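Local coordinates for protein phytase (Debaryomyces castellii, PDB 2GFI) that catalyses the hydrolysis of phytate (inositol hexakisphosphate), releasing phosphate from the 3-position, as a histidine acid phosphatase, at residues Glu62-Phe67 against Arg374-Lys379; Ile51-Pro56 against Arg389-Asp394; Asp156-Phe161 against Asn324-Ser329; Ala312-Leu317 against Cys410-Tyr415; Ile343-Pro348 against Ala395-Lys400. One frame throughout, in Å; residues are numbered along the deposited sequence.

Contact 1 (Glu62-Phe67 against Arg374-Lys379); sequences EQVQLF and RTIIEK
Ile376 is a bump held between Val64 and Leu66 of the antiparallel neighbour strand. CD1 of Leu66 rests on CG1 of Ile376 at 3.5 Å, and CG2 of Val64 meets the other branch, CG2, at 3.6 Å; a beta-branched residue fills such a gap with both arms. On the opposite face, CD1 of Ile377 drops between two neighbours, 3.4 Å from OE1 of Gln65, an oxygen that also bonds Ser313 OG, and 4.1 Å from CE2 of Phe67. Lys379, extended (chi1 177°), slants across Glu62, its CE 3.3 Å from Glu62 OE1. The strand of Glu62 swells into a classic beta bulge: Glu62 N and Gln63 N both donate to Lys379 O, at 2.8 and 3.1 Å. Lys379 NZ, doubtfully close to Leu317 O, and Glu62 OE1, which bonds Ser386 OG, are 4.5 Å apart, too far for a salt bridge, though their opposite charges probably still attract. Backbone bonds and hydrocarbon packing thus bind these strands, one leading to the predicted nucleophile His70.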
# COMPACT_ATOMS: atom_id res chain seq x y z
N GLU A 62 -32.43 6.97 7.30
CA GLU A 62 -33.58 7.87 7.34
C GLU A 62 -33.24 9.25 6.83
O GLU A 62 -34.05 9.87 6.16
CB GLU A 62 -34.13 7.98 8.75
CG GLU A 62 -34.83 6.72 9.22
CD GLU A 62 -35.29 6.89 10.65
OE1 GLU A 62 -34.44 7.13 11.50
OE2 GLU A 62 -36.50 6.81 10.91
N GLN A 63 -32.02 9.72 7.13
CA GLN A 63 -31.61 11.07 6.76
C GLN A 63 -30.08 11.20 6.77
O GLN A 63 -29.39 10.50 7.50
CB GLN A 63 -32.24 12.07 7.72
CG GLN A 63 -32.10 13.55 7.35
CD GLN A 63 -32.64 14.43 8.44
OE1 GLN A 63 -33.71 14.14 9.01
NE2 GLN A 63 -31.92 15.48 8.76
N VAL A 64 -29.55 12.10 5.95
CA VAL A 64 -28.15 12.46 6.03
C VAL A 64 -28.02 13.96 5.85
O VAL A 64 -28.70 14.55 5.02
CB VAL A 64 -27.29 11.67 4.99
CG1 VAL A 64 -27.71 12.03 3.53
CG2 VAL A 64 -25.79 11.83 5.27
N GLN A 65 -27.15 14.57 6.65
CA GLN A 65 -26.74 15.95 6.50
C GLN A 65 -25.25 15.97 6.26
O GLN A 65 -24.49 15.30 6.94
CB GLN A 65 -27.11 16.78 7.72
CG GLN A 65 -28.52 16.46 8.30
CD GLN A 65 -28.82 17.19 9.56
OE1 GLN A 65 -27.98 17.89 10.08
NE2 GLN A 65 -30.05 17.05 10.07
N LEU A 66 -24.86 16.68 5.22
CA LEU A 66 -23.52 16.95 4.87
C LEU A 66 -23.23 18.44 5.10
O LEU A 66 -23.96 19.33 4.62
CB LEU A 66 -23.29 16.59 3.41
CG LEU A 66 -21.93 17.07 2.87
CD1 LEU A 66 -20.74 16.39 3.63
CD2 LEU A 66 -21.84 16.84 1.36
N PHE A 67 -22.16 18.70 5.84
CA PHE A 67 -21.62 20.01 5.97
C PHE A 67 -20.21 19.95 5.46
O PHE A 67 -19.33 19.35 6.06
CB PHE A 67 -21.68 20.49 7.42
CG PHE A 67 -23.09 20.56 7.95
CD1 PHE A 67 -23.85 21.71 7.78
CD2 PHE A 67 -23.68 19.44 8.58
CE1 PHE A 67 -25.16 21.78 8.27
CE2 PHE A 67 -25.00 19.48 9.06
CZ PHE A 67 -25.75 20.66 8.90
N ARG A 374 -15.59 17.24 5.36
CA ARG A 374 -16.94 16.75 5.30
C ARG A 374 -17.38 16.38 6.70
O ARG A 374 -16.78 15.54 7.36
CB ARG A 374 -17.05 15.55 4.32
CG ARG A 374 -16.01 14.44 4.52
CD ARG A 374 -15.65 13.69 3.27
NE ARG A 374 -14.91 14.56 2.39
CZ ARG A 374 -14.47 14.25 1.18
NH1 ARG A 374 -14.68 13.04 0.65
NH2 ARG A 374 -13.77 15.15 0.50
N THR A 375 -18.41 17.05 7.17
CA THR A 375 -19.01 16.65 8.41
C THR A 375 -20.36 16.09 8.04
O THR A 375 -21.18 16.76 7.42
CB THR A 375 -19.10 17.86 9.37
OG1 THR A 375 -17.83 18.00 10.04
CG2 THR A 375 -20.16 17.64 10.48
N ILE A 376 -20.58 14.83 8.37
CA ILE A 376 -21.83 14.18 8.01
C ILE A 376 -22.54 13.71 9.28
O ILE A 376 -21.92 13.14 10.18
CB ILE A 376 -21.54 13.01 7.08
CG1 ILE A 376 -21.26 13.52 5.65
CG2 ILE A 376 -22.66 11.97 7.14
CD1 ILE A 376 -20.54 12.48 4.80
N ILE A 377 -23.84 14.00 9.35
CA ILE A 377 -24.75 13.35 10.28
C ILE A 377 -25.60 12.32 9.54
O ILE A 377 -26.26 12.66 8.57
CB ILE A 377 -25.63 14.40 10.96
CG1 ILE A 377 -24.73 15.48 11.57
CG2 ILE A 377 -26.53 13.73 12.02
CD1 ILE A 377 -25.44 16.72 12.05
N GLU A 378 -25.52 11.06 9.96
CA GLU A 378 -26.37 10.00 9.43
C GLU A 378 -27.42 9.76 10.46
O GLU A 378 -27.13 9.76 11.64
CB GLU A 378 -25.62 8.67 9.25
CG GLU A 378 -24.31 8.80 8.52
CD GLU A 378 -23.57 7.49 8.37
OE1 GLU A 378 -23.43 6.74 9.37
OE2 GLU A 378 -23.12 7.25 7.24
N LYS A 379 -28.64 9.50 10.01
CA LYS A 379 -29.74 9.16 10.89
C LYS A 379 -30.28 7.88 10.32
O LYS A 379 -30.55 7.80 9.14
CB LYS A 379 -30.82 10.25 10.86
CG LYS A 379 -32.04 9.90 11.71
CD LYS A 379 -33.16 10.86 11.43
CE LYS A 379 -34.43 10.41 12.13
NZ LYS A 379 -35.43 11.51 12.13

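Contact 2 (Ile51-Pro56 against Arg389-Asp394); sequences ISTDIP and RYVIND
Arg389 reaches from its strand to loop 51-56 and grips it by one carbonyl directly and another through water. Its CG lies between the backbone N and the carbonyl carbon (chi1 73°), and from there the chain runs straight out, a length few other residues could span. NH2 donates to Asp54 O at 2.8 Å, a bent bond (139° at the hydrogen) that meets the carbonyl from above its plane. Thr53 O lies 3.0 Å from NH2, but at too poor an angle for a bond. NH1 donates at 3.0 Å to a water lying in the guanidinium plane, which donates in turn to Ser52 O at 2.7 Å. Pro56 CD sits over one face of the group, and NE is held by a salt bridge to Glu378. A leucine in place of Arg389 would probably strand the Asp54 carbonyl and the bridging water without their donor and take from Glu378 one of its two charge partners. Two residues on, Val391 CG1 comes no nearer than 4.3 Å to Thr53 CG2. In the turn of Asn393 and Asp394, both with positive phi, Asp394 O comes within 3.4 Å of that same methyl. The loop thus lies against strand 385-392 beside strand 374-382, Thr53 O is also bonded by Lys147 of helix 133-148, and Ile51 and Thr53 pack on Ile281 and Tyr31 of the second subunit.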
# COMPACT_ATOMS: atom_id res chain seq x y z
N ILE A 51 -14.37 2.29 13.46
CA ILE A 51 -15.80 2.09 13.37
C ILE A 51 -16.16 1.98 11.94
O ILE A 51 -15.76 2.81 11.11
CB ILE A 51 -16.57 3.22 14.06
CG1 ILE A 51 -16.17 3.30 15.54
CG2 ILE A 51 -18.03 2.96 13.98
CD1 ILE A 51 -16.50 4.60 16.14
N SER A 52 -16.90 0.94 11.61
CA SER A 52 -17.29 0.78 10.23
C SER A 52 -18.24 1.95 9.85
O SER A 52 -19.12 2.36 10.62
CB SER A 52 -17.87 -0.60 10.03
OG SER A 52 -18.78 -0.57 8.95
N THR A 53 -18.01 2.53 8.67
CA THR A 53 -18.77 3.73 8.31
C THR A 53 -20.03 3.31 7.60
O THR A 53 -20.92 4.13 7.44
CB THR A 53 -17.97 4.69 7.42
OG1 THR A 53 -17.45 3.98 6.28
CG2 THR A 53 -16.74 5.20 8.16
N ASP A 54 -20.06 2.04 7.16
CA ASP A 54 -21.29 1.40 6.69
C ASP A 54 -22.46 1.63 7.63
O ASP A 54 -22.30 1.65 8.85
CB ASP A 54 -21.13 -0.11 6.69
CG ASP A 54 -20.21 -0.62 5.62
OD1 ASP A 54 -19.33 0.12 5.13
OD2 ASP A 54 -20.29 -1.79 5.21
N ILE A 55 -23.66 1.72 7.06
CA ILE A 55 -24.85 1.69 7.93
C ILE A 55 -24.92 0.31 8.53
O ILE A 55 -24.75 -0.67 7.81
CB ILE A 55 -26.11 2.05 7.14
CG1 ILE A 55 -25.84 3.35 6.36
CG2 ILE A 55 -27.36 2.22 8.12
CD1 ILE A 55 -25.40 4.56 7.29
N PRO A 56 -25.09 0.22 9.85
CA PRO A 56 -25.10 -1.07 10.49
C PRO A 56 -26.19 -1.96 9.90
O PRO A 56 -27.25 -1.47 9.54
CB PRO A 56 -25.40 -0.73 11.96
CG PRO A 56 -24.91 0.66 12.09
CD PRO A 56 -25.28 1.30 10.83
N ARG A 389 -25.57 9.66 14.14
CA ARG A 389 -24.14 9.68 14.43
C ARG A 389 -23.42 10.59 13.46
O ARG A 389 -23.94 10.92 12.38
CB ARG A 389 -23.53 8.27 14.42
CG ARG A 389 -23.40 7.67 13.05
CD ARG A 389 -22.66 6.36 13.06
NE ARG A 389 -22.64 5.80 11.73
CZ ARG A 389 -22.17 4.59 11.45
NH1 ARG A 389 -21.71 3.83 12.45
NH2 ARG A 389 -22.20 4.14 10.20
N TYR A 390 -22.22 10.99 13.85
CA TYR A 390 -21.36 11.84 13.05
C TYR A 390 -20.26 11.07 12.33
O TYR A 390 -19.62 10.22 12.92
CB TYR A 390 -20.69 12.84 13.97
CG TYR A 390 -21.58 13.97 14.35
CD1 TYR A 390 -21.59 15.15 13.59
CD2 TYR A 390 -22.44 13.88 15.46
CE1 TYR A 390 -22.40 16.21 13.94
CE2 TYR A 390 -23.27 14.95 15.81
CZ TYR A 390 -23.25 16.09 15.04
OH TYR A 390 -24.06 17.15 15.37
N VAL A 391 -20.05 11.40 11.06
CA VAL A 391 -18.92 10.89 10.30
C VAL A 391 -18.16 12.15 9.84
O VAL A 391 -18.63 12.91 8.97
CB VAL A 391 -19.39 10.02 9.09
CG1 VAL A 391 -18.26 9.17 8.56
CG2 VAL A 391 -20.57 9.09 9.49
N ILE A 392 -17.00 12.38 10.46
CA ILE A 392 -16.18 13.55 10.17
C ILE A 392 -15.02 13.05 9.34
O ILE A 392 -14.25 12.18 9.76
CB ILE A 392 -15.66 14.12 11.46
CG1 ILE A 392 -16.78 14.25 12.51
CG2 ILE A 392 -14.85 15.43 11.17
CD1 ILE A 392 -18.04 14.98 11.98
N ASN A 393 -14.91 13.58 8.13
CA ASN A 393 -13.84 13.19 7.22
C ASN A 393 -13.64 11.69 7.19
O ASN A 393 -12.52 11.19 7.36
CB ASN A 393 -12.60 13.95 7.57
CG ASN A 393 -12.87 15.39 7.59
OD1 ASN A 393 -12.58 16.09 8.55
ND2 ASN A 393 -13.49 15.85 6.53
N ASP A 394 -14.76 11.01 6.98
CA ASP A 394 -14.81 9.59 6.73
C ASP A 394 -14.56 8.70 7.93
O ASP A 394 -14.28 7.53 7.75
CB ASP A 394 -13.92 9.19 5.58
CG ASP A 394 -14.37 9.75 4.30
OD1 ASP A 394 -15.57 9.57 3.97
OD2 ASP A 394 -13.60 10.37 3.52
O HOH W 1 -20.68 1.03 12.36

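Contact 3 (Asp156-Phe161 against Asn324-Ser329)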
# COMPACT_ATOMS: atom_id res chain seq x y z
N ASP A 156 -37.92 14.16 -7.07
CA ASP A 156 -37.69 15.38 -6.31
C ASP A 156 -36.40 16.08 -6.73
O ASP A 156 -35.36 15.44 -6.92
CB ASP A 156 -37.65 15.11 -4.80
CG ASP A 156 -38.95 14.49 -4.27
OD1 ASP A 156 -40.01 14.69 -4.90
OD2 ASP A 156 -39.02 13.81 -3.22
N THR A 157 -36.48 17.39 -6.87
CA THR A 157 -35.31 18.22 -6.95
C THR A 157 -34.36 18.01 -5.75
O THR A 157 -34.79 17.89 -4.59
CB THR A 157 -35.77 19.68 -7.02
OG1 THR A 157 -36.06 20.01 -8.38
CG2 THR A 157 -34.64 20.59 -6.71
N LEU A 158 -33.06 17.98 -6.04
CA LEU A 158 -32.05 17.98 -4.99
C LEU A 158 -31.75 19.42 -4.64
O LEU A 158 -31.34 20.18 -5.51
CB LEU A 158 -30.76 17.29 -5.46
CG LEU A 158 -29.62 17.18 -4.46
CD1 LEU A 158 -29.95 16.13 -3.35
CD2 LEU A 158 -28.29 16.88 -5.22
N PRO A 159 -32.02 19.82 -3.40
CA PRO A 159 -31.61 21.14 -2.93
C PRO A 159 -30.13 21.12 -2.50
O PRO A 159 -29.61 20.11 -1.96
CB PRO A 159 -32.55 21.41 -1.75
CG PRO A 159 -32.89 20.05 -1.23
CD PRO A 159 -32.76 19.06 -2.36
N VAL A 160 -29.45 22.22 -2.75
CA VAL A 160 -28.07 22.32 -2.32
C VAL A 160 -28.01 23.64 -1.57
O VAL A 160 -28.63 24.59 -1.97
CB VAL A 160 -27.10 22.22 -3.54
CG1 VAL A 160 -25.71 22.60 -3.17
CG2 VAL A 160 -27.10 20.80 -4.13
N PHE A 161 -27.35 23.67 -0.44
CA PHE A 161 -27.19 24.91 0.28
C PHE A 161 -25.69 25.20 0.30
O PHE A 161 -24.87 24.34 0.68
CB PHE A 161 -27.81 24.81 1.68
CG PHE A 161 -29.23 24.32 1.65
CD1 PHE A 161 -30.29 25.22 1.65
CD2 PHE A 161 -29.50 22.98 1.53
CE1 PHE A 161 -31.59 24.78 1.57
CE2 PHE A 161 -30.80 22.52 1.43
CZ PHE A 161 -31.86 23.43 1.46
N ASN A 324 -37.66 15.68 1.76
CA ASN A 324 -36.24 15.73 1.51
C ASN A 324 -35.45 15.18 2.68
O ASN A 324 -35.63 15.58 3.85
CB ASN A 324 -35.76 17.11 1.08
CG ASN A 324 -34.26 17.13 0.78
OD1 ASN A 324 -33.47 17.70 1.56
ND2 ASN A 324 -33.87 16.52 -0.33
N LYS A 325 -34.61 14.21 2.35
CA LYS A 325 -33.87 13.47 3.36
C LYS A 325 -32.36 13.72 3.27
O LYS A 325 -31.62 13.24 4.11
CB LYS A 325 -34.16 11.97 3.21
CG LYS A 325 -35.63 11.60 3.00
CD LYS A 325 -36.44 11.96 4.24
CE LYS A 325 -37.82 11.33 4.20
NZ LYS A 325 -38.58 11.74 5.42
N ILE A 326 -31.91 14.43 2.25
CA ILE A 326 -30.49 14.64 2.00
C ILE A 326 -30.20 16.12 2.05
O ILE A 326 -30.65 16.89 1.19
CB ILE A 326 -30.07 14.04 0.64
CG1 ILE A 326 -30.31 12.54 0.64
CG2 ILE A 326 -28.62 14.29 0.35
CD1 ILE A 326 -30.26 11.94 -0.77
N TRP A 327 -29.46 16.51 3.09
CA TRP A 327 -29.10 17.89 3.34
C TRP A 327 -27.63 18.08 2.96
O TRP A 327 -26.77 17.37 3.48
CB TRP A 327 -29.39 18.23 4.80
CG TRP A 327 -30.83 17.95 5.06
CD1 TRP A 327 -31.36 16.88 5.72
CD2 TRP A 327 -31.94 18.71 4.55
NE1 TRP A 327 -32.73 16.94 5.67
CE2 TRP A 327 -33.12 18.05 4.96
CE3 TRP A 327 -32.06 19.89 3.80
CZ2 TRP A 327 -34.41 18.54 4.65
CZ3 TRP A 327 -33.34 20.37 3.49
CH2 TRP A 327 -34.49 19.69 3.92
N LEU A 328 -27.39 19.00 2.03
CA LEU A 328 -26.09 19.27 1.47
C LEU A 328 -25.77 20.75 1.65
O LEU A 328 -26.33 21.62 0.97
CB LEU A 328 -26.05 18.91 -0.01
CG LEU A 328 -26.56 17.51 -0.39
CD1 LEU A 328 -26.64 17.37 -1.90
CD2 LEU A 328 -25.65 16.42 0.21
N SER A 329 -24.83 21.02 2.57
CA SER A 329 -24.44 22.38 2.94
C SER A 329 -22.94 22.52 2.77
O SER A 329 -22.18 21.67 3.22
CB SER A 329 -24.78 22.69 4.41
OG SER A 329 -26.16 22.55 4.63
O HOH W 2 -29.74 19.33 0.47
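Phe161 lies beside Trp327 and sets its ring edge against Leu328 O. Followed outward, its CB lies 3.6 Å from Leu328 O. With CG anti to the carbonyl carbon (chi1 -52°), the ring turns so that this oxygen stands in its plane, at the edge, 3.5 Å from CD2. Farther out, CE2 meets CE3 of Trp327 at 3.8 Å, and CZ ends 4.0 Å from Trp327 CZ3; the two aromatic side chains point the same way, with Phe161 CE2 at the indole edge. Leu328 O also accepts from Phe161 N, 2.7 Å away and nearly along the C=O axis. The strands splay apart toward their beginnings: the CA atoms of Phe161 and Ser329 are 4.6 Å apart, those of Leu158 and Ile326 7.9 Å. Pro159 has no N-H to offer there, and a water spans the opening, donating to Pro159 O and Ile326 O and accepting from Leu328 N. Leucines suit the other side, where Leu328 CD1 touches both Leu158 methyls under helix 166-180. Strand 158-163 is flanked by strands 189-194 and 326-331, strand 59-69 follows next, and Tyr443 and Tyr446 meet the Phe161 ring edge-to-face.

Contact 4 (Ala312-Leu317 against Cys410-Tyr415); sequences ASLELL and CNLNDY
The ring of Tyr415 is gripped near its CD2-CE2 bond by two leucines of the helix opposite. CD1 of Leu314 approaches CD2 at 3.7 Å and CD1 of Leu317 approaches CE2 at 3.5 Å, each obliquely and from opposite sides of the ring plane. At the hydroxyl edge, in that plane, a water lies 2.7 Å from Tyr415 OH and donates to Ser313 OG at 2.6 Å. Tyrosine therefore suits the place doubly: its ring carbons fill a leucine cleft while its hydroxyl, which also bonds Tyr390 OH, joins a polar chain beyond. Having CG anti to the backbone N (chi1 -176°) carries the ring across to helix 302-318. Leu412, one helical turn earlier, extends the apolar patch. Its CD2 reaches Leu317 O at 3.5 Å, its CD1 touches Leu317 CB at 3.9 Å, and Leu314 CD1 stands off at 4.3 Å from the same CD1. Asn411 begins this second helix as its N-cap, OD1 accepting from Asn413 N at 3.1 Å, a role that the short amide side chain fits well. Just before it Cys410 is bonded to Cys402 by a disulfide. Helix 302-318 lies against strand 59-69, where Leu317 touches Gln63 and Gln65, with helix 442-445 packed on Leu316; strand 410-411 pairs with strand 385-392, whose Val388 is touched by both Leu317 and Leu412.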
# COMPACT_ATOMS: atom_id res chain seq x y z
N ALA A 312 -30.48 23.90 13.90
CA ALA A 312 -31.10 23.72 12.60
C ALA A 312 -31.02 22.26 12.16
O ALA A 312 -32.04 21.66 11.77
CB ALA A 312 -30.42 24.62 11.56
N SER A 313 -29.82 21.71 12.26
CA SER A 313 -29.58 20.29 12.02
C SER A 313 -30.47 19.38 12.87
O SER A 313 -30.98 18.36 12.39
CB SER A 313 -28.09 19.95 12.26
OG SER A 313 -27.92 18.61 12.69
N LEU A 314 -30.63 19.75 14.14
CA LEU A 314 -31.50 19.00 15.05
C LEU A 314 -32.97 19.12 14.64
O LEU A 314 -33.68 18.11 14.63
CB LEU A 314 -31.29 19.42 16.51
CG LEU A 314 -32.25 18.73 17.50
CD1 LEU A 314 -31.91 17.26 17.62
CD2 LEU A 314 -32.25 19.41 18.86
N GLU A 315 -33.42 20.32 14.28
CA GLU A 315 -34.76 20.51 13.71
C GLU A 315 -34.96 19.59 12.51
O GLU A 315 -36.01 18.96 12.39
CB GLU A 315 -35.02 21.97 13.28
CG GLU A 315 -35.10 22.94 14.43
CD GLU A 315 -35.46 24.35 13.98
OE1 GLU A 315 -36.29 24.48 13.02
OE2 GLU A 315 -34.93 25.33 14.59
N LEU A 316 -33.95 19.47 11.66
CA LEU A 316 -34.05 18.55 10.52
C LEU A 316 -34.18 17.10 10.94
O LEU A 316 -34.95 16.35 10.35
CB LEU A 316 -32.88 18.73 9.54
CG LEU A 316 -32.81 20.07 8.78
CD1 LEU A 316 -31.48 20.23 8.08
CD2 LEU A 316 -33.92 20.10 7.77
N LEU A 317 -33.43 16.68 11.96
CA LEU A 317 -33.44 15.26 12.38
C LEU A 317 -34.76 14.90 13.06
O LEU A 317 -35.22 13.77 12.98
CB LEU A 317 -32.28 14.94 13.32
CG LEU A 317 -30.87 15.07 12.73
CD1 LEU A 317 -29.87 15.36 13.85
CD2 LEU A 317 -30.49 13.84 11.90
N CYS A 410 -26.24 7.65 18.53
CA CYS A 410 -27.00 8.25 19.61
C CYS A 410 -28.50 8.18 19.28
O CYS A 410 -28.91 8.67 18.21
CB CYS A 410 -26.59 9.69 19.72
SG CYS A 410 -27.27 10.49 21.15
N ASN A 411 -29.31 7.57 20.17
CA ASN A 411 -30.76 7.58 19.99
C ASN A 411 -31.20 9.02 19.79
O ASN A 411 -30.79 9.91 20.52
CB ASN A 411 -31.48 7.00 21.22
CG ASN A 411 -32.94 6.63 20.94
OD1 ASN A 411 -33.75 7.46 20.53
ND2 ASN A 411 -33.28 5.37 21.17
N LEU A 412 -32.02 9.28 18.79
CA LEU A 412 -32.45 10.67 18.56
C LEU A 412 -33.01 11.36 19.80
O LEU A 412 -32.84 12.56 19.98
CB LEU A 412 -33.41 10.74 17.38
CG LEU A 412 -34.00 12.09 17.02
CD1 LEU A 412 -32.95 13.15 16.72
CD2 LEU A 412 -34.90 11.85 15.85
N ASN A 413 -33.68 10.58 20.67
CA ASN A 413 -34.18 11.11 21.94
C ASN A 413 -33.07 11.62 22.82
O ASN A 413 -33.14 12.73 23.32
CB ASN A 413 -35.05 10.06 22.66
CG ASN A 413 -36.30 9.73 21.87
OD1 ASN A 413 -36.94 10.63 21.30
ND2 ASN A 413 -36.64 8.45 21.80
N ASP A 414 -32.04 10.80 22.99
CA ASP A 414 -30.81 11.17 23.68
C ASP A 414 -30.05 12.28 22.96
O ASP A 414 -29.49 13.16 23.59
CB ASP A 414 -29.92 9.96 23.81
CG ASP A 414 -30.48 8.93 24.76
OD1 ASP A 414 -31.16 9.33 25.74
OD2 ASP A 414 -30.30 7.70 24.59
N TYR A 415 -30.05 12.24 21.63
CA TYR A 415 -29.37 13.26 20.85
C TYR A 415 -29.99 14.64 21.08
O TYR A 415 -29.29 15.65 21.11
CB TYR A 415 -29.33 12.94 19.35
CG TYR A 415 -28.52 14.00 18.61
CD1 TYR A 415 -27.15 14.19 18.92
CD2 TYR A 415 -29.11 14.83 17.65
CE1 TYR A 415 -26.41 15.17 18.28
CE2 TYR A 415 -28.37 15.81 17.00
CZ TYR A 415 -27.02 15.97 17.32
OH TYR A 415 -26.28 16.93 16.70
O HOH W 3 -27.80 18.61 15.28

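Contact 5 (Ile343-Pro348 against Ala395-Lys400)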
# COMPACT_ATOMS: atom_id res chain seq x y z
N ILE A 343 -21.10 21.32 18.26
CA ILE A 343 -21.26 19.84 18.21
C ILE A 343 -20.55 19.18 19.37
O ILE A 343 -21.10 18.29 20.02
CB ILE A 343 -20.75 19.22 16.88
CG1 ILE A 343 -21.54 19.75 15.67
CG2 ILE A 343 -20.86 17.69 16.94
CD1 ILE A 343 -20.84 19.60 14.32
N GLY A 344 -19.32 19.60 19.63
CA GLY A 344 -18.65 19.14 20.83
C GLY A 344 -18.13 17.72 20.83
O GLY A 344 -17.86 17.17 21.87
N ILE A 345 -17.93 17.12 19.67
CA ILE A 345 -17.37 15.77 19.63
C ILE A 345 -15.85 15.72 19.39
O ILE A 345 -15.19 14.71 19.64
CB ILE A 345 -18.13 14.92 18.59
CG1 ILE A 345 -18.05 15.58 17.22
CG2 ILE A 345 -19.56 14.76 19.05
CD1 ILE A 345 -18.55 14.69 16.10
N LEU A 346 -15.29 16.81 18.88
CA LEU A 346 -13.85 16.84 18.63
C LEU A 346 -13.19 18.00 19.40
O LEU A 346 -12.12 18.48 19.03
CB LEU A 346 -13.56 16.86 17.13
CG LEU A 346 -13.83 15.52 16.45
CD1 LEU A 346 -13.81 15.69 14.95
CD2 LEU A 346 -12.80 14.46 16.88
N ILE A 347 -13.85 18.38 20.50
CA ILE A 347 -13.44 19.51 21.34
C ILE A 347 -12.78 19.01 22.64
O ILE A 347 -13.35 18.19 23.35
CB ILE A 347 -14.69 20.44 21.63
CG1 ILE A 347 -15.40 20.83 20.33
CG2 ILE A 347 -14.31 21.68 22.45
CD1 ILE A 347 -14.50 21.32 19.21
N PRO A 348 -11.59 19.49 22.96
CA PRO A 348 -10.92 19.07 24.20
C PRO A 348 -11.68 19.64 25.41
O PRO A 348 -12.38 20.65 25.26
CB PRO A 348 -9.53 19.72 24.10
CG PRO A 348 -9.74 20.89 23.28
CD PRO A 348 -10.80 20.49 22.22
N ALA A 395 -14.69 9.25 9.13
CA ALA A 395 -14.54 8.48 10.35
C ALA A 395 -15.76 8.69 11.22
O ALA A 395 -16.20 9.82 11.37
CB ALA A 395 -13.30 8.93 11.10
N VAL A 396 -16.32 7.62 11.79
CA VAL A 396 -17.41 7.82 12.73
C VAL A 396 -16.76 8.39 13.95
O VAL A 396 -15.76 7.85 14.42
CB VAL A 396 -18.15 6.52 13.10
CG1 VAL A 396 -19.18 6.79 14.22
CG2 VAL A 396 -18.79 5.86 11.84
N ILE A 397 -17.29 9.50 14.43
CA ILE A 397 -16.88 10.08 15.71
C ILE A 397 -18.04 10.01 16.68
O ILE A 397 -18.94 10.85 16.61
CB ILE A 397 -16.40 11.55 15.53
CG1 ILE A 397 -15.38 11.67 14.37
CG2 ILE A 397 -15.88 12.13 16.85
CD1 ILE A 397 -14.01 10.96 14.58
N PRO A 398 -18.07 9.01 17.56
CA PRO A 398 -19.16 8.89 18.49
C PRO A 398 -19.25 10.10 19.45
O PRO A 398 -18.23 10.73 19.77
CB PRO A 398 -18.85 7.59 19.25
CG PRO A 398 -17.99 6.79 18.29
CD PRO A 398 -17.10 7.89 17.70
N ILE A 399 -20.48 10.43 19.85
CA ILE A 399 -20.69 11.45 20.84
C ILE A 399 -20.41 10.83 22.18
O ILE A 399 -20.91 9.77 22.48
CB ILE A 399 -22.13 11.96 20.81
CG1 ILE A 399 -22.47 12.50 19.43
CG2 ILE A 399 -22.33 12.99 21.92
CD1 ILE A 399 -23.93 12.70 19.23
N LYS A 400 -19.59 11.51 22.97
CA LYS A 400 -19.28 11.07 24.30
C LYS A 400 -20.55 10.78 25.11
O LYS A 400 -21.42 11.67 25.30
CB LYS A 400 -18.43 12.13 24.99
CG LYS A 400 -17.90 11.69 26.34
CD LYS A 400 -17.18 12.87 26.99
CE LYS A 400 -16.98 12.60 28.46
NZ LYS A 400 -16.10 13.65 29.08
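Ile345 is the first residue of its loop to touch the other segment, and it meets both Ile397 and Ile399. It follows Gly344, which leaves helix 333-343 with positive phi, a backbone shape that a residue without a side chain adopts easily. Its CG1 lies between the backbone N and the carbonyl carbon (chi1 58°), and the two branches of Ile345 thereby part toward different partners. CD1 goes to Ile397, 3.8 Å from its CG2 and equally near its CB, while CG2 goes to Ile399, 3.7 Å from CG1. Between these two isoleucines Pro398 O passes at 4.3 Å from Ile345 CG2, and the backbones come close, the CA atoms of Ile345 and Ile399 being 5.6 Å apart. A serine in place of Ile345 would probably open a gap between Ile397 and Ile399 and set a hydroxyl against their methyls. Next in the loop, Leu346 crosses Ile397 at about a right angle, with CD2 3.9 Å from Ile397 CG2. That methyl is thus shared by Ile345 and Leu346, and branched aliphatic residues suit such a junction because each offers several methyls. The contact is wholly apolar: carbon packing, together with the side chains of Tyr390 and Tyr418, which Ile345 also touches, seats the loop on strand 395-397 and the residues after it, so shape and the exclusion of water probably provide the hold.

How the contacts relate
From the N terminus, 51-56 opens contact 2 and 62-67 opens contact 1. Contact 3 opens at 156-161 and is first to close, at 324-329, nested within contact 1, itself nested within contact 2. Helix segment 312-317 opens contact 4 before contact 3 has closed, so contact 4 crosses the first three. Contact 5 opens at 343-348, after contact 3 is complete, and crosses contacts 1 and 2. Closure then comes quickly: 374-379, 389-394, 395-400 and last 410-415, with contact 5 inside contact 4. Contacts 1 and 3 join neighbouring strands of the sheet, contact 2 ties an N-terminal loop to it, and contacts 4 and 5 bring helices and loops onto it.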